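PDB 6K5J: GH3 beta-N-acetylglucosaminidase from Paenibacillaceae, which hydrolyses beta-N-acetylglucosaminides as a family 3 glycoside hydrolase, probably releasing N-acetylglucosamine from the non-reducing ends of its substrates. Local coordinates for residues 65-70 with 78-83; 20-25 with 130-135. One frame throughout, in Å; residues are numbered along the deposited sequence.

Interaction 1: residues 65-70 with 78-83; sequences ELQQIA and LLISID. With NAG (2-acetamido-2-deoxy-beta-D-glucopyranose), chain B.
The side-chain amide of Q67 pairs with the backbone of L78, where helix 56-72 lies against the start of strand 79-81. These are the last two elements of a beta-alpha-beta unit that begins with strand 45-47, in the TIM-barrel domain of the family 3 glycoside hydrolases.

Two hydrogen bonds carry the polar part. L78 N donates to Q67 OE1 at 3.0 Å, almost straight at 177°. Q67 NE2 donates to L78 O, also at 3.0 Å, with that oxygen close to the amide plane. One flat group thus grips both the N-H and the C=O of a single residue, which fixes the rotation of the amide. The Q67 chain bends at chi2 (-75°), and this turns the amide toward the strand. L78 O has a second donor in N131 ND2. An alanine here would remove the amide and would probably leave L78 N without its mate and L78 O with one donor fewer.

The apolar part is buried. L78 CD1 lies beside L66, 4.0 Å from its CB. L78 CG faces the methyl of A70, with A70 CB 4.2 Å away. Further along the strand, the CD1 atoms of L66 and I80 meet more loosely at 4.4 Å. I38 of helix 32-39 touches L66 and A70, and Y48 touches L66 and I80.

Past the strand, D83 reaches a bound NAG and also forms a salt bridge with R91; the sugar is hydrogen-bonded to R152, K182, H183 and D268 as well. The D83 carboxylate engages two hydroxyls of the sugar, one with each oxygen. Its OD2 lies so near NAG O6 that the exact length is doubtful, while NAG O4 donates to D83 OD1 at 2.6 Å.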
ATOM      1  N   GLU A  65     -18.440  17.576   1.440  1.00 20.85           N
ATOM      2  CA  GLU A  65     -18.167  18.889   2.017  1.00 21.01           C
ATOM      3  C   GLU A  65     -16.982  19.550   1.334  1.00 22.27           C
ATOM      4  O   GLU A  65     -17.040  20.732   0.976  1.00 20.29           O
ATOM      5  CB  GLU A  65     -17.912  18.777   3.527  1.00 23.09           C
ATOM      6  CG  GLU A  65     -17.667  20.144   4.200  1.00 25.70           C
ATOM      7  CD  GLU A  65     -17.274  20.052   5.672  1.00 30.99           C
ATOM      8  OE1 GLU A  65     -16.800  18.981   6.109  1.00 25.55           O
ATOM      9  OE2 GLU A  65     -17.435  21.064   6.396  1.00 29.46           O
ATOM     10  N   LEU A  66     -15.884  18.806   1.155  1.00 20.44           N
ATOM     11  CA  LEU A  66     -14.722  19.375   0.483  1.00 18.96           C
ATOM     12  C   LEU A  66     -15.070  19.831  -0.930  1.00 21.49           C
ATOM     13  O   LEU A  66     -14.634  20.900  -1.371  1.00 20.70           O
ATOM     14  CB  LEU A  66     -13.572  18.358   0.456  1.00 16.46           C
ATOM     15  CG  LEU A  66     -12.963  18.019   1.825  1.00 19.52           C
ATOM     16  CD1 LEU A  66     -12.045  16.786   1.743  1.00 19.64           C
ATOM     17  CD2 LEU A  66     -12.202  19.221   2.426  1.00 20.60           C
ATOM     18  N   GLN A  67     -15.839  19.024  -1.661  1.00 21.18           N
ATOM     19  CA  GLN A  67     -16.234  19.411  -3.010  1.00 22.87           C
ATOM     20  C   GLN A  67     -17.150  20.628  -2.990  1.00 22.75           C
ATOM     21  O   GLN A  67     -17.075  21.487  -3.879  1.00 21.31           O
ATOM     22  CB  GLN A  67     -16.909  18.232  -3.708  1.00 23.65           C
ATOM     23  CG  GLN A  67     -15.987  17.024  -3.873  1.00 20.85           C
ATOM     24  CD  GLN A  67     -14.960  17.195  -4.960  1.00 22.89           C
ATOM     25  OE1 GLN A  67     -14.749  18.302  -5.488  1.00 21.36           O
ATOM     26  NE2 GLN A  67     -14.287  16.097  -5.299  1.00 20.01           N
ATOM     27  N   GLN A  68     -18.013  20.721  -1.982  1.00 21.12           N
ATOM     28  CA  GLN A  68     -18.891  21.879  -1.866  1.00 25.19           C
ATOM     29  C   GLN A  68     -18.097  23.144  -1.577  1.00 26.39           C
ATOM     30  O   GLN A  68     -18.404  24.212  -2.116  1.00 25.53           O
ATOM     31  CB  GLN A  68     -19.927  21.627  -0.773  1.00 26.24           C
ATOM     32  CG  GLN A  68     -20.870  22.786  -0.516  1.00 31.82           C
ATOM     33  CD  GLN A  68     -21.847  22.462   0.597  1.00 39.41           C
ATOM     34  OE1 GLN A  68     -21.628  21.525   1.373  1.00 38.41           O
ATOM     35  NE2 GLN A  68     -22.927  23.232   0.687  1.00 45.53           N
ATOM     36  N   ILE A  69     -17.077  23.041  -0.722  1.00 24.32           N
ATOM     37  CA  ILE A  69     -16.219  24.187  -0.431  1.00 22.86           C
ATOM     38  C   ILE A  69     -15.540  24.671  -1.701  1.00 26.63           C
ATOM     39  O   ILE A  69     -15.440  25.881  -1.950  1.00 24.53           O
ATOM     40  CB  ILE A  69     -15.193  23.817   0.659  1.00 22.83           C
ATOM     41  CG1 ILE A  69     -15.892  23.676   2.017  1.00 27.40           C
ATOM     42  CG2 ILE A  69     -14.057  24.841   0.728  1.00 25.38           C
ATOM     43  CD1 ILE A  69     -15.046  22.973   3.096  1.00 27.61           C
ATOM     44  N   ALA A  70     -15.067  23.738  -2.529  1.00 21.37           N
ATOM     45  CA  ALA A  70     -14.447  24.137  -3.784  1.00 23.38           C
ATOM     46  C   ALA A  70     -15.479  24.728  -4.737  1.00 25.55           C
ATOM     47  O   ALA A  70     -15.217  25.747  -5.385  1.00 25.56           O
ATOM     48  CB  ALA A  70     -13.736  22.950  -4.433  1.00 22.06           C
ATOM     49  N   LEU A  78     -12.172  18.753  -6.929  1.00 20.26           N
ATOM     50  CA  LEU A  78     -10.965  18.184  -6.335  1.00 18.60           C
ATOM     51  C   LEU A  78     -10.756  16.722  -6.708  1.00 19.39           C
ATOM     52  O   LEU A  78     -11.705  15.933  -6.758  1.00 20.65           O
ATOM     53  CB  LEU A  78     -11.035  18.278  -4.812  1.00 22.41           C
ATOM     54  CG  LEU A  78     -11.097  19.668  -4.186  1.00 21.03           C
ATOM     55  CD1 LEU A  78     -11.565  19.538  -2.748  1.00 19.84           C
ATOM     56  CD2 LEU A  78      -9.719  20.309  -4.251  1.00 20.69           C
ATOM     57  N   LEU A  79      -9.495  16.357  -6.925  1.00 19.44           N
ATOM     58  CA  LEU A  79      -9.097  14.969  -6.734  1.00 19.86           C
ATOM     59  C   LEU A  79      -9.027  14.669  -5.238  1.00 21.30           C
ATOM     60  O   LEU A  79      -8.523  15.471  -4.449  1.00 18.12           O
ATOM     61  CB  LEU A  79      -7.741  14.697  -7.400  1.00 19.74           C
ATOM     62  CG  LEU A  79      -7.752  14.689  -8.935  1.00 21.37           C
ATOM     63  CD1 LEU A  79      -6.325  14.802  -9.488  1.00 20.23           C
ATOM     64  CD2 LEU A  79      -8.451  13.428  -9.452  1.00 20.10           C
ATOM     65  N   ILE A  80      -9.539  13.506  -4.844  1.00 19.17           N
ATOM     66  CA  ILE A  80      -9.519  13.067  -3.456  1.00 20.05           C
ATOM     67  C   ILE A  80      -8.939  11.657  -3.458  1.00 19.55           C
ATOM     68  O   ILE A  80      -9.548  10.728  -4.007  1.00 15.94           O
ATOM     69  CB  ILE A  80     -10.913  13.113  -2.814  1.00 19.44           C
ATOM     70  CG1 ILE A  80     -11.413  14.568  -2.767  1.00 21.52           C
ATOM     71  CG2 ILE A  80     -10.892  12.528  -1.403  1.00 16.44           C
ATOM     72  CD1 ILE A  80     -12.780  14.759  -2.115  1.00 20.51           C
ATOM     73  N   SER A  81      -7.753  11.503  -2.874  1.00 17.80           N
ATOM     74  CA  SER A  81      -6.988  10.266  -2.956  1.00 18.17           C
ATOM     75  C   SER A  81      -6.768   9.668  -1.566  1.00 17.00           C
ATOM     76  O   SER A  81      -7.197  10.226  -0.551  1.00 18.10           O
ATOM     77  CB  SER A  81      -5.648  10.496  -3.651  1.00 16.79           C
ATOM     78  OG  SER A  81      -5.113   9.241  -4.094  1.00 20.36           O
ATOM     79  N   ILE A  82      -6.062   8.546  -1.543  1.00 19.46           N
ATOM     80  CA  ILE A  82      -5.924   7.706  -0.356  1.00 19.07           C
ATOM     81  C   ILE A  82      -4.915   6.616  -0.688  1.00 18.84           C
ATOM     82  O   ILE A  82      -4.687   6.316  -1.863  1.00 18.21           O
ATOM     83  CB  ILE A  82      -7.319   7.110   0.026  1.00 16.86           C
ATOM     84  CG1 ILE A  82      -7.289   6.420   1.394  1.00 17.81           C
ATOM     85  CG2 ILE A  82      -7.817   6.124  -1.058  1.00 14.63           C
ATOM     86  CD1 ILE A  82      -8.669   6.007   1.886  1.00 17.89           C
ATOM     87  N   ASP A  83      -4.279   6.038   0.338  1.00 19.30           N
ATOM     88  CA  ASP A  83      -3.431   4.848   0.150  1.00 17.53           C
ATOM     89  C   ASP A  83      -4.208   3.592   0.548  1.00 21.74           C
ATOM     90  O   ASP A  83      -3.958   2.979   1.582  1.00 19.50           O
ATOM     91  CB  ASP A  83      -2.153   4.941   0.979  1.00 18.59           C
ATOM     92  CG  ASP A  83      -1.297   6.106   0.602  1.00 21.72           C
ATOM     93  OD1 ASP A  83      -1.000   6.252  -0.606  1.00 20.99           O
ATOM     94  OD2 ASP A  83      -0.918   6.864   1.522  1.00 23.73           O
TER
HETATM   95  C1  NAG B 601       4.824   7.466   0.767  1.00 22.67           C
HETATM   96  C2  NAG B 601       4.674   6.046   0.164  1.00 21.34           C
HETATM   97  C3  NAG B 601       3.601   6.017  -0.940  1.00 20.23           C
HETATM   98  C4  NAG B 601       2.317   6.698  -0.487  1.00 19.76           C
HETATM   99  C5  NAG B 601       2.642   8.103  -0.006  1.00 22.04           C
HETATM  100  C6  NAG B 601       1.436   8.880   0.473  1.00 21.53           C
HETATM  101  C7  NAG B 601       6.496   4.403  -0.116  1.00 21.16           C
HETATM  102  C8  NAG B 601       7.816   4.127  -0.785  1.00 18.32           C
HETATM  103  N2  NAG B 601       5.954   5.599  -0.369  1.00 18.72           N
HETATM  104  O1  NAG B 601       5.573   7.362   1.931  1.00 27.90           O
HETATM  105  O3  NAG B 601       3.319   4.670  -1.308  1.00 18.61           O
HETATM  106  O4  NAG B 601       1.387   6.763  -1.562  1.00 18.22           O
HETATM  107  O5  NAG B 601       3.536   7.996   1.106  1.00 20.51           O
HETATM  108  O6  NAG B 601       0.934   8.358   1.697  1.00 21.88           O
HETATM  109  O7  NAG B 601       5.940   3.572   0.599  1.00 20.36           O

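Interaction 2: residues 20-25 with 130-135; sequences LVMAGF and INMNFA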
ATOM      1  N   LEU A  20      -1.395  22.033  -9.027  1.00 19.84           N
ATOM      2  CA  LEU A  20      -0.241  21.144  -8.985  1.00 20.35           C
ATOM      3  C   LEU A  20       0.035  20.559  -7.604  1.00 20.74           C
ATOM      4  O   LEU A  20       1.021  19.830  -7.453  1.00 20.75           O
ATOM      5  CB  LEU A  20       1.001  21.889  -9.463  1.00 22.61           C
ATOM      6  CG  LEU A  20       0.845  22.707 -10.749  1.00 24.65           C
ATOM      7  CD1 LEU A  20       2.168  23.341 -11.115  1.00 27.45           C
ATOM      8  CD2 LEU A  20       0.344  21.820 -11.870  1.00 22.70           C
ATOM      9  N   VAL A  21      -0.791  20.834  -6.602  1.00 16.19           N
ATOM     10  CA  VAL A  21      -0.502  20.397  -5.237  1.00 19.17           C
ATOM     11  C   VAL A  21      -1.657  19.554  -4.711  1.00 20.56           C
ATOM     12  O   VAL A  21      -2.826  19.914  -4.878  1.00 19.23           O
ATOM     13  CB  VAL A  21      -0.230  21.597  -4.314  1.00 19.26           C
ATOM     14  CG1 VAL A  21      -0.050  21.131  -2.866  1.00 21.37           C
ATOM     15  CG2 VAL A  21       0.997  22.362  -4.821  1.00 17.64           C
ATOM     16  N   MET A  22      -1.324  18.428  -4.087  1.00 21.16           N
ATOM     17  CA  MET A  22      -2.278  17.630  -3.329  1.00 18.80           C
ATOM     18  C   MET A  22      -1.847  17.643  -1.871  1.00 17.77           C
ATOM     19  O   MET A  22      -0.680  17.361  -1.563  1.00 18.31           O
ATOM     20  CB  MET A  22      -2.348  16.189  -3.848  1.00 16.40           C
ATOM     21  CG  MET A  22      -3.259  15.292  -3.004  1.00 17.58           C
ATOM     22  SD  MET A  22      -3.479  13.676  -3.774  1.00 21.34           S
ATOM     23  CE  MET A  22      -4.861  13.984  -4.893  1.00 18.78           C
ATOM     24  N   ALA A  23      -2.781  17.972  -0.977  1.00 18.12           N
ATOM     25  CA  ALA A  23      -2.454  18.189   0.427  1.00 19.94           C
ATOM     26  C   ALA A  23      -3.342  17.336   1.314  1.00 19.81           C
ATOM     27  O   ALA A  23      -4.481  17.019   0.964  1.00 20.26           O
ATOM     28  CB  ALA A  23      -2.612  19.663   0.834  1.00 18.05           C
ATOM     29  N   GLY A  24      -2.810  16.976   2.483  1.00 19.20           N
ATOM     30  CA  GLY A  24      -3.613  16.377   3.524  1.00 20.86           C
ATOM     31  C   GLY A  24      -3.966  17.393   4.594  1.00 20.65           C
ATOM     32  O   GLY A  24      -3.512  18.533   4.580  1.00 19.21           O
ATOM     33  N   PHE A  25      -4.805  16.952   5.529  1.00 15.68           N
ATOM     34  CA  PHE A  25      -5.269  17.811   6.602  1.00 21.21           C
ATOM     35  C   PHE A  25      -5.771  16.910   7.719  1.00 19.77           C
ATOM     36  O   PHE A  25      -5.971  15.704   7.536  1.00 19.51           O
ATOM     37  CB  PHE A  25      -6.382  18.763   6.135  1.00 21.10           C
ATOM     38  CG  PHE A  25      -7.691  18.067   5.900  1.00 21.82           C
ATOM     39  CD1 PHE A  25      -7.913  17.375   4.721  1.00 23.76           C
ATOM     40  CD2 PHE A  25      -8.677  18.055   6.886  1.00 20.15           C
ATOM     41  CE1 PHE A  25      -9.106  16.704   4.512  1.00 26.53           C
ATOM     42  CE2 PHE A  25      -9.878  17.378   6.686  1.00 20.37           C
ATOM     43  CZ  PHE A  25     -10.093  16.709   5.506  1.00 22.50           C
ATOM     44  N   ILE A 130     -14.337   9.300  -2.798  1.00 18.14           N
ATOM     45  CA  ILE A 130     -12.918   9.197  -3.129  1.00 17.61           C
ATOM     46  C   ILE A 130     -12.799   8.770  -4.588  1.00 19.21           C
ATOM     47  O   ILE A 130     -13.378   7.758  -4.998  1.00 20.96           O
ATOM     48  CB  ILE A 130     -12.217   8.197  -2.190  1.00 18.61           C
ATOM     49  CG1 ILE A 130     -12.282   8.709  -0.750  1.00 17.58           C
ATOM     50  CG2 ILE A 130     -10.784   7.934  -2.635  1.00 16.20           C
ATOM     51  CD1 ILE A 130     -12.130   7.612   0.305  1.00 21.02           C
ATOM     52  N   ASN A 131     -12.046   9.532  -5.377  1.00 17.12           N
ATOM     53  CA  ASN A 131     -12.008   9.329  -6.822  1.00 17.98           C
ATOM     54  C   ASN A 131     -10.606   9.025  -7.332  1.00 18.90           C
ATOM     55  O   ASN A 131     -10.396   8.975  -8.547  1.00 16.98           O
ATOM     56  CB  ASN A 131     -12.595  10.548  -7.550  1.00 20.36           C
ATOM     57  CG  ASN A 131     -11.939  11.853  -7.133  1.00 23.68           C
ATOM     58  OD1 ASN A 131     -10.724  11.925  -6.994  1.00 21.01           O
ATOM     59  ND2 ASN A 131     -12.746  12.895  -6.939  1.00 24.74           N
ATOM     60  N   MET A 132      -9.651   8.805  -6.435  1.00 18.06           N
ATOM     61  CA  MET A 132      -8.280   8.490  -6.797  1.00 17.40           C
ATOM     62  C   MET A 132      -7.717   7.570  -5.722  1.00 16.59           C
ATOM     63  O   MET A 132      -8.087   7.667  -4.549  1.00 18.80           O
ATOM     64  CB  MET A 132      -7.428   9.764  -6.931  1.00 17.59           C
ATOM     65  CG  MET A 132      -6.026   9.550  -7.514  1.00 19.25           C
ATOM     66  SD  MET A 132      -5.206  11.150  -7.782  1.00 21.09           S
ATOM     67  CE  MET A 132      -3.917  10.684  -8.943  1.00 23.31           C
ATOM     68  N   ASN A 133      -6.842   6.656  -6.135  1.00 18.06           N
ATOM     69  CA  ASN A 133      -6.204   5.737  -5.196  1.00 18.36           C
ATOM     70  C   ASN A 133      -4.728   5.691  -5.539  1.00 19.93           C
ATOM     71  O   ASN A 133      -4.367   5.596  -6.716  1.00 17.71           O
ATOM     72  CB  ASN A 133      -6.827   4.323  -5.272  1.00 17.06           C
ATOM     73  CG  ASN A 133      -6.448   3.424  -4.087  1.00 18.57           C
ATOM     74  OD1 ASN A 133      -5.878   3.879  -3.099  1.00 17.37           O
ATOM     75  ND2 ASN A 133      -6.800   2.139  -4.185  1.00 18.65           N
ATOM     76  N   PHE A 134      -3.875   5.774  -4.526  1.00 18.77           N
ATOM     77  CA  PHE A 134      -2.446   5.606  -4.771  1.00 18.65           C
ATOM     78  C   PHE A 134      -2.124   4.113  -4.737  1.00 20.51           C
ATOM     79  O   PHE A 134      -1.520   3.577  -3.807  1.00 19.03           O
ATOM     80  CB  PHE A 134      -1.632   6.428  -3.784  1.00 17.34           C
ATOM     81  CG  PHE A 134      -1.711   7.905  -4.046  1.00 18.20           C
ATOM     82  CD1 PHE A 134      -1.898   8.371  -5.343  1.00 20.86           C
ATOM     83  CD2 PHE A 134      -1.605   8.820  -3.023  1.00 22.82           C
ATOM     84  CE1 PHE A 134      -1.963   9.730  -5.616  1.00 22.53           C
ATOM     85  CE2 PHE A 134      -1.677  10.190  -3.286  1.00 22.63           C
ATOM     86  CZ  PHE A 134      -1.858  10.634  -4.590  1.00 19.37           C
ATOM     87  N   ALA A 135      -2.556   3.454  -5.804  1.00 17.43           N
ATOM     88  CA  ALA A 135      -2.471   2.012  -5.973  1.00 18.76           C
ATOM     89  C   ALA A 135      -2.787   1.699  -7.431  1.00 15.38           C
ATOM     90  O   ALA A 135      -3.479   2.482  -8.088  1.00 17.72           O
ATOM     91  CB  ALA A 135      -3.446   1.281  -5.034  1.00 15.21           C
TER
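M22 reaches F134 with its sulfur and M132 with its terminal methyl. M22 SD lies 3.5 Å from F134 CZ, with F134 CE2 a little farther off. It is a Met-aromatic contact of oblique geometry: SD is 4.8 Å from the ring centroid and 70° off the ring normal. M22 CE meets M132 SD at 4.1 Å, and the two methionine chains cross at a slant. M22 runs extended through chi1 (175°) and chi2, then bends at chi3 (-86°), which turns its methyl toward M132. No hydrogen bond joins the two segments. The nearest CA atoms, those of M22 and M132, are still 11.5 Å apart, so the side chains do all the bridging. This is interior packing of the TIM barrel, between strands 21-23 and 132-133, which are not neighbours. S81 of strand 79-81 touches M22, M132 and F134 alike. Strand 21-23 is held in turn by backbone bonds to I296 and V298 on one neighbouring strand and to G44 and G45 at the other. F134 is the centre of an inverse gamma turn. Its carbonyl oxygen accepts a hydrogen bond from K182 NZ, and its side chain comes within about 4 Å of the bound NAG.

How the interactions relate
The centres of interactions 1 and 2 lie about 8 Å apart, in the same TIM-barrel domain. Along the chain the order is 20-25, 65-70, 78-83, 130-135, so both segments of interaction 1 fall between those of interaction 2. Strands 21-23 and 79-81 belong to one parallel sheet, with 45-47 between them. Segments 78-83 and 130-135 also touch directly. I80 N is 2.9 Å from N131 OD1 and I82 O is 2.8 Å from F134 N, both probable hydrogen bonds. Interaction 1 packs a helix on the outside of the barrel, and interaction 2 fills its inside. D83 and F134 bring both to the bound NAG.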